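Local coordinates for fatty Acid Kinase (Fak) B3 protein (Streptococcus pneumoniae, PDB 6CNG) that binds linoleic acid and probably other long-chain fatty acids, and may serve in lipid transport or fatty acid metabolism, at residues A27-Q35 with K277-C285. Numbering follows the deposited sequence.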
loop_
_atom_site.group_PDB
_atom_site.type_symbol
_atom_site.label_atom_id
_atom_site.label_comp_id
_atom_site.label_asym_id
_atom_site.label_seq_id
_atom_site.Cartn_x
_atom_site.Cartn_y
_atom_site.Cartn_z
ATOM N N ALA A 27 -1.605 -2.827 10.192
ATOM C CA ALA A 27 -1.866 -2.623 8.780
ATOM C C ALA A 27 -2.047 -3.978 8.123
ATOM O O ALA A 27 -1.511 -4.971 8.589
ATOM C CB ALA A 27 -0.714 -1.874 8.086
ATOM N N ASP A 28 -2.814 -4.022 7.049
ATOM C CA ASP A 28 -2.855 -5.252 6.269
ATOM C C ASP A 28 -1.661 -5.313 5.298
ATOM O O ASP A 28 -0.881 -4.368 5.173
ATOM C CB ASP A 28 -4.222 -5.398 5.593
ATOM C CG ASP A 28 -4.519 -4.299 4.584
ATOM O OD1 ASP A 28 -3.577 -3.880 3.858
ATOM O OD2 ASP A 28 -5.697 -3.880 4.494
ATOM N N SER A 29 -1.515 -6.440 4.597
ATOM C CA SER A 29 -0.338 -6.650 3.749
ATOM C C SER A 29 -0.381 -5.883 2.393
ATOM O O SER A 29 0.480 -6.114 1.525
ATOM C CB SER A 29 -0.048 -8.143 3.617
ATOM O OG SER A 29 -1.029 -8.808 2.886
ATOM N N GLY A 30 -1.317 -4.945 2.228
ATOM C CA GLY A 30 -1.175 -3.873 1.267
ATOM C C GLY A 30 -0.152 -2.833 1.662
ATOM O O GLY A 30 0.197 -1.988 0.834
ATOM N N CYS A 31 0.291 -2.858 2.925
ATOM C CA CYS A 31 1.465 -2.144 3.416
ATOM C C CYS A 31 2.693 -3.018 3.208
ATOM O O CYS A 31 2.671 -4.219 3.467
ATOM C CB CYS A 31 1.322 -1.859 4.914
ATOM S SG CYS A 31 2.740 -1.126 5.772
ATOM N N ASP A 32 3.767 -2.406 2.755
ATOM C CA ASP A 32 4.948 -3.165 2.399
ATOM C C ASP A 32 5.889 -3.421 3.560
ATOM O O ASP A 32 6.795 -4.237 3.404
ATOM C CB ASP A 32 5.683 -2.424 1.282
ATOM C CG ASP A 32 4.770 -2.113 0.112
ATOM O OD1 ASP A 32 4.268 -3.044 -0.517
ATOM O OD2 ASP A 32 4.522 -0.935 -0.135
ATOM N N TYR A 33 5.701 -2.756 4.699
ATOM C CA TYR A 33 6.538 -2.974 5.871
ATOM C C TYR A 33 6.237 -4.330 6.502
ATOM O O TYR A 33 5.077 -4.674 6.737
ATOM C CB TYR A 33 6.269 -1.882 6.915
ATOM C CG TYR A 33 6.799 -0.508 6.588
ATOM C CD1 TYR A 33 8.084 -0.326 6.126
ATOM C CD2 TYR A 33 6.006 0.603 6.741
ATOM C CE1 TYR A 33 8.558 0.937 5.834
ATOM C CE2 TYR A 33 6.464 1.858 6.453
ATOM C CZ TYR A 33 7.737 2.029 6.003
ATOM O OH TYR A 33 8.166 3.315 5.719
ATOM N N ARG A 34 7.291 -5.087 6.811
ATOM C CA ARG A 34 7.176 -6.173 7.779
ATOM C C ARG A 34 7.622 -5.726 9.165
ATOM O O ARG A 34 7.085 -6.195 10.174
ATOM C CB ARG A 34 7.994 -7.398 7.346
ATOM C CG ARG A 34 8.013 -7.741 5.839
ATOM C CD ARG A 34 6.665 -8.169 5.338
ATOM N NE ARG A 34 6.780 -9.066 4.195
ATOM C CZ ARG A 34 5.744 -9.623 3.578
ATOM N NH1 ARG A 34 4.513 -9.365 3.987
ATOM N NH2 ARG A 34 5.938 -10.443 2.558
ATOM N N GLN A 35 8.571 -4.796 9.204
ATOM C CA GLN A 35 9.016 -4.142 10.413
ATOM C C GLN A 35 8.925 -2.651 10.165
ATOM O O GLN A 35 9.314 -2.181 9.102
ATOM C CB GLN A 35 10.495 -4.461 10.711
ATOM C CG GLN A 35 10.825 -5.939 10.927
ATOM C CD GLN A 35 12.314 -6.215 11.059
ATOM O OE1 GLN A 35 12.768 -6.739 12.069
ATOM N NE2 GLN A 35 13.071 -5.877 10.038
ATOM N N LYS A 277 12.473 6.720 -0.079
ATOM C CA LYS A 277 12.722 5.329 0.265
ATOM C C LYS A 277 12.241 4.436 -0.876
ATOM O O LYS A 277 11.250 4.732 -1.542
ATOM C CB LYS A 277 11.962 4.939 1.541
ATOM C CG LYS A 277 12.200 5.820 2.771
ATOM C CD LYS A 277 11.114 5.587 3.860
ATOM C CE LYS A 277 10.975 6.763 4.860
ATOM N NZ LYS A 277 10.590 8.090 4.249
ATOM N N ILE A 278 12.953 3.343 -1.116
ATOM C CA ILE A 278 12.550 2.336 -2.095
ATOM C C ILE A 278 12.377 1.033 -1.320
ATOM O O ILE A 278 13.304 0.596 -0.622
ATOM C CB ILE A 278 13.587 2.192 -3.222
ATOM C CG1 ILE A 278 13.963 3.556 -3.797
ATOM C CG2 ILE A 278 13.082 1.267 -4.311
ATOM C CD1 ILE A 278 15.161 3.511 -4.738
ATOM N N LEU A 279 11.178 0.448 -1.392
ATOM C CA LEU A 279 10.868 -0.779 -0.661
ATOM C C LEU A 279 10.401 -1.868 -1.612
ATOM O O LEU A 279 9.724 -1.587 -2.596
ATOM C CB LEU A 279 9.746 -0.580 0.366
ATOM C CG LEU A 279 9.973 0.458 1.446
ATOM C CD1 LEU A 279 8.722 0.542 2.271
ATOM C CD2 LEU A 279 11.152 0.053 2.274
ATOM N N PRO A 280 10.709 -3.122 -1.327
ATOM C CA PRO A 280 10.130 -4.194 -2.123
ATOM C C PRO A 280 8.651 -4.361 -1.788
ATOM O O PRO A 280 8.221 -4.185 -0.649
ATOM C CB PRO A 280 10.969 -5.410 -1.722
ATOM C CG PRO A 280 11.389 -5.121 -0.363
ATOM C CD PRO A 280 11.469 -3.646 -0.188
ATOM N N THR A 281 7.868 -4.685 -2.800
ATOM C CA THR A 281 6.455 -4.913 -2.580
ATOM C C THR A 281 6.204 -6.138 -1.703
ATOM O O THR A 281 6.995 -7.089 -1.673
ATOM C CB THR A 281 5.773 -5.106 -3.925
ATOM O OG1 THR A 281 6.613 -5.883 -4.776
ATOM C CG2 THR A 281 5.535 -3.794 -4.578
ATOM N N SER A 282 5.065 -6.117 -1.011
ATOM C CA SER A 282 4.550 -7.273 -0.311
ATOM C C SER A 282 4.104 -8.337 -1.302
ATOM O O SER A 282 4.102 -8.149 -2.513
ATOM C CB SER A 282 3.367 -6.870 0.567
ATOM O OG SER A 282 2.291 -6.382 -0.182
ATOM N N GLY A 283 3.705 -9.485 -0.765
ATOM C CA GLY A 283 3.173 -10.537 -1.615
ATOM C C GLY A 283 1.925 -10.096 -2.339
ATOM O O GLY A 283 1.777 -10.311 -3.538
ATOM N N LEU A 284 1.035 -9.423 -1.624
ATOM C CA LEU A 284 -0.187 -8.924 -2.218
ATOM C C LEU A 284 0.118 -7.876 -3.259
ATOM O O LEU A 284 -0.411 -7.908 -4.367
ATOM C CB LEU A 284 -1.017 -8.320 -1.104
ATOM C CG LEU A 284 -2.414 -7.875 -1.479
ATOM C CD1 LEU A 284 -2.388 -6.522 -2.132
ATOM C CD2 LEU A 284 -3.059 -8.919 -2.368
ATOM N N CYS A 285 0.931 -6.912 -2.905
ATOM C CA CYS A 285 1.227 -5.859 -3.856
ATOM C C CYS A 285 2.021 -6.387 -5.028
ATOM O O CYS A 285 1.824 -5.929 -6.146
ATOM C CB CYS A 285 1.931 -4.716 -3.158
ATOM S SG CYS A 285 0.846 -3.821 -2.010
HETATM O O HOH W 1 8.904 -4.049 1.882
#
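Ser282 and Asp32 lead a buried, largely polar contact that joins the fold's two sheets through loops at strand ends: the loop leaving strand 23-28 meets the turn from edge strand 275-280 into helix 283-289. Ser282 is the N-cap of that helix, and its hydroxyl works both ways. It accepts from Cys285 N at 3.1 Å, and it gives its proton to Ser29 O, with OG 2.5 Å from that oxygen and almost in line with the C=O bond (175°). Serine suits the place because so short a side chain, with OG set between its own N and carbonyl carbon (chi1 63°), reaches both partners. Asp32 OD1 takes Ser282 N on its anti side at 3.2 Å, 15° out of the carboxylate plane; an acid near a helix N-terminus is probably favoured by the helix dipole. From Asp28 to Cys31 the chain makes a type I turn, and Asp28 OD1 accepts from Gly30 N, an Asx turn; so turned, Ser29 O meets Ser282. In this DegV-family fold the fatty acid is bound close by: Leu284, whose CB packs 3.7 Å from Ser29 O, has its side chain near linoleic acid and near Ser83, a probable fatty-acid-binding residue. Asp61 ties both segments together, taking Ser29 OG, Gly283 N and Leu284 N and pairing with Arg34, whose guanidinium lies with one face over Ser282 CB. Farther along, a water donates to both Asp32 O and Pro280 O, while the Leu279 CD1 methyl meets the Tyr33 ring obliquely, 3.6 Å from CE1, an apolar contact.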